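Local coordinates for protein minor fimbrium anchoring subunit Mfa2 (PDB 5NFI) that anchors the minor (Mfa1) fimbriae of Porphyromonas gingivalis in the outer membrane and regulates their length, at residues S11-A16 / N138-T143; L94-Q99 / N167-F172; V146-D151 / I252-H257; V176-S181 / S207-T212. All blocks are in the same frame, centred on the assembly; numbering follows the deposited sequence.

Interaction 1. Residues S11-A16 / N138-T143; sequences SQTECA and NLREYT
The amide of Asn-138 reads both backbone groups of Gln-12 at once. Asn-138 OD1 accepts a hydrogen bond from Gln-12 N at 3.0 Å, and Asn-138 ND2 returns a bond to Gln-12 O, at a modelled 2.5 Å that is doubtful in detail at this resolution. The two bonds differ in placement. Gln-12 N approaches from above the Asn-138 carbonyl, 41° out of its plane, whereas Gln-12 O lies in the plane of the amide group. With CG anti to the backbone N (chi1 -173°), the Asn-138 side chain stretches out to the loop, and the two bonds to Gln-12 N and O together fix the amide's rotation.

One residue earlier, Ser-11 OG donates to Leu-139 O over 2.6 Å, nearly along the C=O axis (169°). Gln-12 sends its own extended side chain back into the loop, where Gln-12 NE2 meets Ala-16 O at 3.1 Å.

Packing is sparse beyond this. Thr-13 runs alongside Arg-140, yet Thr-13 OG1 and Arg-140 NH1 stay 3.9 Å apart; the guanidinium is held instead by Asn-248 OD1 and Ile-247 O. Ser-11 CB rests on the Leu-139 carbonyl, and the Leu-139 side chain turns to Phe-9, Trp-113 and Ala-115.

Cys-15 is tied to Cys-246 by a disulfide, so the loop is tethered at a second point. The arrangement is an irregular loop leaving strand 3-10, docked on strand 133-151 by a two-bond contact between a side-chain amide and the backbone, within a fold of the transthyretin-like clan.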
# COMPACT_ATOMS: atom_id res chain seq x y z
N SER A 11 -15.01 2.54 3.78
CA SER A 11 -14.06 1.50 3.42
C SER A 11 -14.78 0.15 3.39
O SER A 11 -15.22 -0.37 4.42
CB SER A 11 -12.88 1.46 4.39
OG SER A 11 -11.87 0.58 3.93
N GLN A 12 -14.90 -0.39 2.19
CA GLN A 12 -15.55 -1.67 2.00
C GLN A 12 -14.69 -2.47 1.06
O GLN A 12 -14.56 -2.16 -0.12
CB GLN A 12 -16.96 -1.50 1.47
CG GLN A 12 -17.71 -2.80 1.40
CD GLN A 12 -19.21 -2.59 1.39
OE1 GLN A 12 -19.70 -1.50 1.10
NE2 GLN A 12 -19.95 -3.64 1.73
N THR A 13 -14.12 -3.54 1.59
CA THR A 13 -12.97 -4.12 0.96
C THR A 13 -13.21 -4.97 -0.29
O THR A 13 -12.24 -5.19 -1.03
CB THR A 13 -12.21 -4.97 1.96
OG1 THR A 13 -10.97 -5.36 1.36
CG2 THR A 13 -13.02 -6.21 2.33
N GLU A 14 -14.46 -5.42 -0.49
CA GLU A 14 -14.90 -6.36 -1.55
C GLU A 14 -15.29 -7.72 -0.98
O GLU A 14 -16.19 -8.37 -1.49
CB GLU A 14 -13.83 -6.57 -2.63
CG GLU A 14 -14.05 -7.72 -3.58
CD GLU A 14 -12.95 -7.77 -4.63
OE1 GLU A 14 -12.48 -6.67 -5.04
OE2 GLU A 14 -12.56 -8.90 -5.01
N CYS A 15 -14.61 -8.14 0.07
CA CYS A 15 -15.05 -9.31 0.83
C CYS A 15 -15.92 -8.87 2.01
O CYS A 15 -16.47 -9.70 2.73
CB CYS A 15 -13.87 -10.13 1.33
SG CYS A 15 -12.46 -10.20 0.20
N ALA A 16 -16.05 -7.56 2.20
CA ALA A 16 -16.87 -7.03 3.28
C ALA A 16 -18.32 -6.89 2.83
O ALA A 16 -18.60 -6.43 1.72
CB ALA A 16 -16.32 -5.70 3.75
N ASN A 138 -14.43 4.87 -1.88
CA ASN A 138 -14.01 3.72 -1.08
C ASN A 138 -12.50 3.71 -0.82
O ASN A 138 -11.69 3.50 -1.73
CB ASN A 138 -14.43 2.42 -1.77
CG ASN A 138 -14.17 1.17 -0.91
OD1 ASN A 138 -13.49 1.22 0.12
ND2 ASN A 138 -14.72 0.04 -1.35
N LEU A 139 -12.13 3.93 0.44
CA LEU A 139 -10.74 3.95 0.82
C LEU A 139 -10.28 2.52 1.02
O LEU A 139 -10.85 1.79 1.84
CB LEU A 139 -10.52 4.77 2.09
CG LEU A 139 -10.72 6.28 1.97
CD1 LEU A 139 -11.07 6.86 3.33
CD2 LEU A 139 -9.46 6.94 1.43
N ARG A 140 -9.27 2.14 0.23
CA ARG A 140 -8.59 0.87 0.34
C ARG A 140 -7.24 1.10 0.98
O ARG A 140 -6.51 2.02 0.60
CB ARG A 140 -8.43 0.24 -1.04
CG ARG A 140 -7.54 -1.00 -1.07
CD ARG A 140 -8.19 -2.24 -0.44
NE ARG A 140 -7.23 -3.35 -0.49
CZ ARG A 140 -6.84 -4.06 0.56
NH1 ARG A 140 -7.35 -3.84 1.76
NH2 ARG A 140 -5.93 -5.02 0.40
N GLU A 141 -6.89 0.26 1.96
CA GLU A 141 -5.59 0.36 2.61
C GLU A 141 -4.51 -0.19 1.70
O GLU A 141 -4.66 -1.26 1.13
CB GLU A 141 -5.57 -0.38 3.95
CG GLU A 141 -4.27 -0.15 4.68
CD GLU A 141 -4.17 -0.89 5.99
OE1 GLU A 141 -5.19 -1.52 6.37
OE2 GLU A 141 -3.09 -0.81 6.63
N TYR A 142 -3.41 0.57 1.60
CA TYR A 142 -2.28 0.25 0.74
C TYR A 142 -1.09 -0.29 1.54
O TYR A 142 -0.24 -0.98 0.99
CB TYR A 142 -1.81 1.48 -0.03
CG TYR A 142 -2.46 1.70 -1.38
CD1 TYR A 142 -3.68 1.11 -1.70
CD2 TYR A 142 -1.83 2.49 -2.34
CE1 TYR A 142 -4.25 1.31 -2.94
CE2 TYR A 142 -2.39 2.69 -3.57
CZ TYR A 142 -3.60 2.10 -3.87
OH TYR A 142 -4.15 2.31 -5.11
N THR A 143 -1.00 0.09 2.82
CA THR A 143 -0.02 -0.52 3.71
C THR A 143 -0.34 -2.00 3.97
O THR A 143 -1.51 -2.43 3.97
CB THR A 143 0.08 0.19 5.08
OG1 THR A 143 -1.19 0.74 5.42
CG2 THR A 143 1.15 1.28 5.08

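Interaction 2. Residues L94-Q99 / N167-F172; sequences LMRLKQ and NGSYRF
Leu-94 lies across one face of the Phe-172 ring, its CB 3.9 Å from the centroid and 1° off the normal, a CH-pi contact. CG stands anti to the backbone N (chi1 174°), which together with chi2 of 54° places the CD1 methyl over CE2 and CZ of the same ring. On the face of Met-95 and Tyr-170, the bent selenomethionine Met-95 runs beside Tyr-170 and brings its CE to 3.4 Å from Tyr-170 CD1.

The backbones between them are antiparallel. Tyr-170 N donates to Met-95 O at 3.0 Å, and Leu-97 N to Gly-168 O. Tyr-170 O takes Leu-94 N at 2.9 Å and, weakly, Met-95 N: two residues opposite one, a classic beta bulge.

The face of Arg-96 and Ser-169 is looser and more polar. Exposed Arg-96 brings NH1 to Ser-169 OG at 2.8 Å, with the hydroxyl at the guanidinium edge, but the bond is bent and weak.

Strand 93-100 has strand 78-80 as a further antiparallel partner, with Ile-80 touching Leu-94 and Tyr-78 touching Met-95. Trp-71 of strand 64-72 touches Leu-94 and Tyr-170, and Phe-172 meets Tyr-31 edge-to-face, joining this small sheet to the larger strand assembly.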
# COMPACT_ATOMS: atom_id res chain seq x y z
N LEU A 94 2.78 11.65 -7.43
CA LEU A 94 2.45 12.43 -6.25
C LEU A 94 3.49 12.31 -5.13
O LEU A 94 3.78 13.28 -4.42
CB LEU A 94 1.08 12.00 -5.73
CG LEU A 94 0.63 12.60 -4.41
CD1 LEU A 94 0.69 14.14 -4.48
CD2 LEU A 94 -0.78 12.12 -4.10
N MSE A 95 4.07 11.12 -5.01
CA MSE A 95 4.55 10.63 -3.73
C MSE A 95 5.67 9.62 -3.87
O MSE A 95 5.57 8.70 -4.67
CB MSE A 95 3.38 9.95 -3.04
CG MSE A 95 3.30 9.98 -1.55
SE MSE A 95 1.74 8.83 -1.20
CE MSE A 95 2.63 7.09 -1.23
N ARG A 96 6.73 9.77 -3.07
CA ARG A 96 7.74 8.72 -2.96
C ARG A 96 8.05 8.43 -1.51
O ARG A 96 8.30 9.35 -0.75
CB ARG A 96 9.02 9.11 -3.70
CG ARG A 96 8.88 9.05 -5.19
CD ARG A 96 10.17 9.39 -5.88
NE ARG A 96 9.95 9.76 -7.27
CZ ARG A 96 9.59 8.90 -8.23
NH1 ARG A 96 9.40 7.63 -7.95
NH2 ARG A 96 9.42 9.33 -9.48
N LEU A 97 8.04 7.16 -1.12
CA LEU A 97 8.40 6.82 0.25
C LEU A 97 9.82 7.30 0.54
O LEU A 97 10.73 7.07 -0.26
CB LEU A 97 8.27 5.33 0.51
CG LEU A 97 8.53 4.93 1.97
CD1 LEU A 97 7.67 5.73 2.91
CD2 LEU A 97 8.27 3.43 2.16
N LYS A 98 9.99 8.00 1.65
CA LYS A 98 11.33 8.52 1.95
C LYS A 98 12.28 7.37 2.12
O LYS A 98 11.93 6.35 2.72
CB LYS A 98 11.33 9.41 3.20
CG LYS A 98 11.21 10.87 2.87
CD LYS A 98 10.88 11.68 4.10
CE LYS A 98 10.51 13.11 3.73
NZ LYS A 98 10.27 13.94 4.95
N GLN A 99 13.48 7.52 1.60
CA GLN A 99 14.45 6.45 1.69
C GLN A 99 15.82 6.94 2.10
O GLN A 99 16.13 8.12 2.00
CB GLN A 99 14.58 5.72 0.36
CG GLN A 99 13.38 4.91 -0.04
CD GLN A 99 13.67 4.10 -1.28
OE1 GLN A 99 12.76 3.61 -1.93
NE2 GLN A 99 14.95 3.96 -1.60
N ASN A 167 7.52 -0.52 -4.72
CA ASN A 167 6.20 0.00 -4.39
C ASN A 167 6.21 1.26 -3.49
O ASN A 167 5.31 1.43 -2.65
CB ASN A 167 5.37 -1.11 -3.72
CG ASN A 167 5.93 -1.52 -2.38
OD1 ASN A 167 7.09 -1.27 -2.09
ND2 ASN A 167 5.11 -2.15 -1.54
N GLY A 168 7.19 2.14 -3.66
CA GLY A 168 7.30 3.30 -2.79
C GLY A 168 6.89 4.60 -3.46
O GLY A 168 7.02 5.69 -2.90
N SER A 169 6.38 4.49 -4.68
CA SER A 169 6.05 5.66 -5.47
C SER A 169 4.68 5.53 -6.09
O SER A 169 4.36 4.52 -6.71
CB SER A 169 7.10 5.86 -6.55
OG SER A 169 8.36 6.03 -5.95
N TYR A 170 3.85 6.56 -5.91
CA TYR A 170 2.48 6.47 -6.40
C TYR A 170 2.08 7.69 -7.22
O TYR A 170 2.45 8.83 -6.89
CB TYR A 170 1.53 6.24 -5.23
CG TYR A 170 1.77 4.90 -4.59
CD1 TYR A 170 2.85 4.72 -3.72
CD2 TYR A 170 0.95 3.81 -4.86
CE1 TYR A 170 3.12 3.48 -3.15
CE2 TYR A 170 1.22 2.56 -4.28
CZ TYR A 170 2.31 2.41 -3.42
OH TYR A 170 2.59 1.21 -2.83
N ARG A 171 1.35 7.44 -8.30
CA ARG A 171 0.78 8.51 -9.11
C ARG A 171 -0.37 9.16 -8.35
O ARG A 171 -0.73 8.70 -7.26
CB ARG A 171 0.31 7.97 -10.45
CG ARG A 171 1.40 7.29 -11.23
CD ARG A 171 0.95 6.96 -12.64
NE ARG A 171 1.58 5.73 -13.11
CZ ARG A 171 2.83 5.67 -13.56
NH1 ARG A 171 3.58 6.77 -13.59
NH2 ARG A 171 3.34 4.51 -13.97
N PHE A 172 -0.95 10.21 -8.91
CA PHE A 172 -2.08 10.86 -8.25
C PHE A 172 -3.26 9.90 -8.16
O PHE A 172 -3.84 9.73 -7.09
CB PHE A 172 -2.46 12.15 -8.96
CG PHE A 172 -1.65 13.31 -8.52
CD1 PHE A 172 -0.47 13.62 -9.15
CD2 PHE A 172 -2.05 14.06 -7.44
CE1 PHE A 172 0.29 14.69 -8.72
CE2 PHE A 172 -1.30 15.13 -7.02
CZ PHE A 172 -0.12 15.44 -7.66

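Interaction 3. Residues V146-D151 / I252-H257; sequences VTVSVD and IRLVAH
Arg-253 and Asp-151 come together because the arginine chain is straight: CG is anti to the backbone N (chi1 -179°) and the chain stays extended to NE, so it runs over the sheet to the carboxylate two residues on in the register. There Asp-151 OD2 takes the salt bridge from Arg-253 NH2 at 2.9 Å through its anti lone pair, and Arg-253 NE adds a weak bond to the same oxygen at 3.3 Å. The carboxylate and guanidinium planes stand 78° apart, so this is not a flat two-oxygen fork. The other oxygen, OD1, is bound by Thr-195 OG1, and Val-255 CG2 covers one guanidinium face.

Beneath this pair the strands run parallel, 16° apart. Five backbone bonds join them, with Ile-252 N and Leu-254 N donating to Thr-147 O and Ser-149 O, Ser-149 N and Asp-151 N returning bonds to Ile-252 O and Leu-254 O, and Ala-256 N closing the series on Asp-151 O.

On the opposite face the side chains that meet are all aliphatic. Ile-252 CD1 reaches back to Val-146 CG1 at 3.6 Å, while Val-148 CG2 lies alongside Ile-252 CB at 3.8 Å. Leu-254 CD1 touches both Val-150 CG2 (3.8 Å) and Val-148 CG1 (4.0 Å).

Leu-213, Val-215 and Ile-161, from strands 211-217 and 159-165, close over the valines. The face of Ser-149, Asp-151 and Arg-253 is thus largely polar and the other buried against further strands, the pattern of a beta-sandwich sheet, consistent with the transthyretin-like clan; the parallel pair is flanked by antiparallel neighbours 196-202 and 266-273.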
# COMPACT_ATOMS: atom_id res chain seq x y z
N VAL A 146 3.54 -7.44 7.26
CA VAL A 146 4.00 -8.76 6.86
C VAL A 146 4.96 -9.33 7.89
O VAL A 146 6.06 -8.81 8.09
CB VAL A 146 4.71 -8.72 5.48
CG1 VAL A 146 4.94 -10.14 4.99
CG2 VAL A 146 3.89 -7.94 4.46
N THR A 147 4.52 -10.40 8.55
CA THR A 147 5.36 -11.12 9.50
C THR A 147 5.95 -12.37 8.85
O THR A 147 5.24 -13.13 8.17
CB THR A 147 4.56 -11.52 10.74
OG1 THR A 147 3.75 -10.42 11.18
CG2 THR A 147 5.49 -11.94 11.87
N VAL A 148 7.24 -12.58 9.05
CA VAL A 148 7.90 -13.71 8.45
C VAL A 148 8.74 -14.44 9.49
O VAL A 148 9.51 -13.83 10.22
CB VAL A 148 8.80 -13.28 7.28
CG1 VAL A 148 9.55 -14.49 6.72
CG2 VAL A 148 7.97 -12.62 6.20
N SER A 149 8.58 -15.76 9.56
CA SER A 149 9.41 -16.58 10.42
C SER A 149 10.18 -17.57 9.58
O SER A 149 9.62 -18.19 8.66
CB SER A 149 8.55 -17.32 11.45
OG SER A 149 7.52 -16.50 11.96
N VAL A 150 11.47 -17.70 9.86
CA VAL A 150 12.25 -18.81 9.34
C VAL A 150 12.51 -19.79 10.47
O VAL A 150 13.02 -19.42 11.54
CB VAL A 150 13.56 -18.37 8.70
CG1 VAL A 150 14.34 -19.57 8.20
CG2 VAL A 150 13.27 -17.46 7.54
N ASP A 151 12.12 -21.03 10.21
CA ASP A 151 12.00 -22.07 11.21
C ASP A 151 13.02 -23.19 11.03
O ASP A 151 13.46 -23.48 9.91
CB ASP A 151 10.59 -22.67 11.15
CG ASP A 151 10.08 -23.06 12.49
OD1 ASP A 151 10.44 -22.37 13.47
OD2 ASP A 151 9.33 -24.04 12.58
N ILE A 252 3.83 -15.29 7.40
CA ILE A 252 4.58 -16.15 6.48
C ILE A 252 5.54 -17.03 7.24
O ILE A 252 6.31 -16.55 8.09
CB ILE A 252 5.37 -15.32 5.45
CG1 ILE A 252 4.44 -14.32 4.77
CG2 ILE A 252 6.09 -16.24 4.46
CD1 ILE A 252 5.11 -13.49 3.71
N ARG A 253 5.49 -18.32 6.94
CA ARG A 253 6.46 -19.24 7.52
C ARG A 253 7.37 -19.85 6.46
O ARG A 253 6.91 -20.34 5.43
CB ARG A 253 5.77 -20.34 8.31
CG ARG A 253 6.77 -21.28 8.95
CD ARG A 253 6.09 -22.25 9.87
NE ARG A 253 7.03 -23.28 10.29
CZ ARG A 253 6.79 -24.58 10.22
NH1 ARG A 253 5.62 -25.02 9.75
NH2 ARG A 253 7.71 -25.45 10.63
N LEU A 254 8.66 -19.79 6.72
CA LEU A 254 9.65 -20.42 5.87
C LEU A 254 10.28 -21.58 6.63
O LEU A 254 10.90 -21.39 7.67
CB LEU A 254 10.70 -19.41 5.44
CG LEU A 254 10.11 -18.21 4.70
CD1 LEU A 254 11.19 -17.18 4.33
CD2 LEU A 254 9.32 -18.69 3.48
N VAL A 255 10.07 -22.80 6.13
CA VAL A 255 10.67 -23.95 6.78
C VAL A 255 12.03 -24.24 6.16
O VAL A 255 12.14 -24.53 4.98
CB VAL A 255 9.78 -25.17 6.66
CG1 VAL A 255 10.37 -26.32 7.46
CG2 VAL A 255 8.37 -24.83 7.14
N ALA A 256 13.08 -24.10 6.97
CA ALA A 256 14.43 -24.36 6.52
C ALA A 256 14.81 -25.80 6.82
O ALA A 256 14.31 -26.42 7.76
CB ALA A 256 15.41 -23.40 7.18
N HIS A 257 15.70 -26.34 6.00
CA HIS A 257 16.26 -27.65 6.26
C HIS A 257 17.67 -27.68 5.71
O HIS A 257 17.98 -26.99 4.73
CB HIS A 257 15.39 -28.74 5.63
CG HIS A 257 15.80 -30.13 6.03
ND1 HIS A 257 16.59 -30.39 7.14
CD2 HIS A 257 15.53 -31.33 5.47
CE1 HIS A 257 16.78 -31.69 7.24
NE2 HIS A 257 16.14 -32.28 6.24

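Interaction 4. Residues V176-S181 / S207-T212; sequences VAKADS and SGHENT
Val-176 and His-209 supply the apolar touch of this contact: Val-176 CG1 lies 3.9 Å from His-209 CE1, with Val-176 CB at 4.1 Å from the same ring carbon. The imidazole gets there because its CG sits between the backbone N and the carbonyl carbon (chi1 46°), with the CB itself directed at the other segment. Val-176 meets the ring obliquely. The valine also touches Tyr-170 and Glu-206.

The polar neighbours are proximities, not bonds. Lys-178, bent at chi2, crosses the histidine at about a right angle and brings NZ to 3.9 Å from His-209 ND1, too long for a hydrogen bond. Lys-178 CE lies 4.3 Å from Gly-208 O. If the lysine is charged, it would probably disfavour protonation of the nearby ring.

Ser-181 and Glu-210 also point at each other. Ser-181 OG is 3.3 Å from Glu-210 OE1 and 3.4 Å from Glu-210 OE2, but the angles are poor and neither counts as a hydrogen bond. The hydroxyl is instead satisfied by Ser-166 OG, and the extended glutamate lays its chain and carboxylate beside it.

Backbone help comes from outside: Ala-177 bonds to Ser-169 and Glu-210 to Ser-166, so the residues of 166-169 hold both segments separately.

The closest CA atoms, those of Ser-181 and Glu-210, are still 6.7 Å apart. With no bond across the contact and just 205 Å² buried, the chemistry implies a lightly packed meeting of two loops. Van der Waals contact and loosely placed polar groups do the joining here, while the firm bonds of each loop go to third parties.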
# COMPACT_ATOMS: atom_id res chain seq x y z
N VAL A 176 0.77 2.43 -8.83
CA VAL A 176 2.18 2.39 -8.47
C VAL A 176 3.02 2.94 -9.60
O VAL A 176 2.95 2.47 -10.73
CB VAL A 176 2.63 0.95 -8.15
CG1 VAL A 176 4.17 0.87 -8.03
CG2 VAL A 176 1.95 0.49 -6.88
N ALA A 177 3.78 3.97 -9.27
CA ALA A 177 4.72 4.56 -10.20
C ALA A 177 5.95 3.65 -10.30
O ALA A 177 6.37 3.04 -9.31
CB ALA A 177 5.11 5.96 -9.74
N LYS A 178 6.52 3.56 -11.49
CA LYS A 178 7.68 2.68 -11.62
C LYS A 178 8.88 3.31 -10.91
O LYS A 178 9.06 4.52 -10.93
CB LYS A 178 7.97 2.37 -13.10
CG LYS A 178 7.25 1.08 -13.58
CD LYS A 178 5.95 0.83 -12.78
CE LYS A 178 5.19 -0.43 -13.15
NZ LYS A 178 3.96 -0.52 -12.28
N ALA A 179 9.66 2.46 -10.25
CA ALA A 179 10.80 2.90 -9.44
C ALA A 179 11.77 1.74 -9.18
O ALA A 179 11.44 0.58 -9.43
CB ALA A 179 10.31 3.49 -8.13
N ASP A 180 12.96 2.05 -8.68
CA ASP A 180 13.85 1.02 -8.16
C ASP A 180 13.22 0.36 -6.97
O ASP A 180 12.36 0.94 -6.31
CB ASP A 180 15.20 1.60 -7.74
CG ASP A 180 16.04 1.98 -8.92
OD1 ASP A 180 15.59 1.72 -10.05
OD2 ASP A 180 17.15 2.52 -8.70
N SER A 181 13.65 -0.85 -6.66
CA SER A 181 13.10 -1.56 -5.53
C SER A 181 13.47 -0.86 -4.25
O SER A 181 14.39 -0.07 -4.22
CB SER A 181 13.59 -3.02 -5.50
OG SER A 181 12.66 -3.85 -6.16
N SER A 207 1.11 -7.41 -8.33
CA SER A 207 1.93 -7.92 -9.40
C SER A 207 2.32 -6.79 -10.32
O SER A 207 1.66 -5.76 -10.34
CB SER A 207 1.16 -8.99 -10.16
OG SER A 207 -0.23 -8.68 -10.11
N GLY A 208 3.41 -6.97 -11.06
CA GLY A 208 3.78 -6.02 -12.09
C GLY A 208 5.17 -5.46 -11.92
O GLY A 208 5.66 -4.72 -12.78
N HIS A 209 5.81 -5.83 -10.82
CA HIS A 209 7.12 -5.31 -10.45
C HIS A 209 7.66 -6.17 -9.31
O HIS A 209 6.97 -7.07 -8.83
CB HIS A 209 7.02 -3.85 -10.01
CG HIS A 209 5.90 -3.59 -9.06
ND1 HIS A 209 4.69 -3.05 -9.46
CD2 HIS A 209 5.77 -3.85 -7.74
CE1 HIS A 209 3.88 -2.97 -8.42
NE2 HIS A 209 4.51 -3.45 -7.37
N GLU A 210 8.87 -5.88 -8.88
CA GLU A 210 9.56 -6.75 -7.94
C GLU A 210 8.88 -6.76 -6.59
O GLU A 210 8.51 -5.71 -6.07
CB GLU A 210 11.01 -6.32 -7.79
CG GLU A 210 11.83 -7.19 -6.86
CD GLU A 210 13.29 -6.84 -6.91
OE1 GLU A 210 13.97 -6.89 -5.86
OE2 GLU A 210 13.76 -6.50 -8.02
N ASN A 211 8.69 -7.95 -6.04
CA ASN A 211 8.20 -8.09 -4.68
C ASN A 211 8.92 -9.25 -4.04
O ASN A 211 8.33 -10.29 -3.79
CB ASN A 211 6.68 -8.32 -4.65
CG ASN A 211 5.89 -7.13 -5.19
OD1 ASN A 211 5.64 -6.16 -4.47
ND2 ASN A 211 5.48 -7.21 -6.45
N THR A 212 10.21 -9.05 -3.79
CA THR A 212 11.12 -10.11 -3.41
C THR A 212 11.27 -10.31 -1.91
O THR A 212 11.77 -9.44 -1.21
CB THR A 212 12.51 -9.84 -4.00
OG1 THR A 212 12.41 -9.82 -5.43
CG2 THR A 212 13.48 -10.93 -3.57

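Overall arrangement
Strand 133-151 carries one half of interaction 1 and one half of interaction 3, whose centres are about 27 Å apart; its later part passes to the parallel partner 249-258. Interactions 2 and 4 are close neighbours, about 11 Å between centres: Ser-169 O probably takes a hydrogen bond from Ala-177 N at 2.7 Å, and Tyr-170 CE2 packs on Val-176 CG2. Tyr-170 also links interaction 2 to interaction 1, where Tyr-142 CD2 approaches Tyr-170 CE2 at 3.6 Å, although those centres lie about 20 Å apart. Interaction 3 touches neither interaction 2 nor interaction 4, with nearest atoms about 8 and 9 Å away, and interaction 4 is nested inside the chain loop that interaction 3 closes.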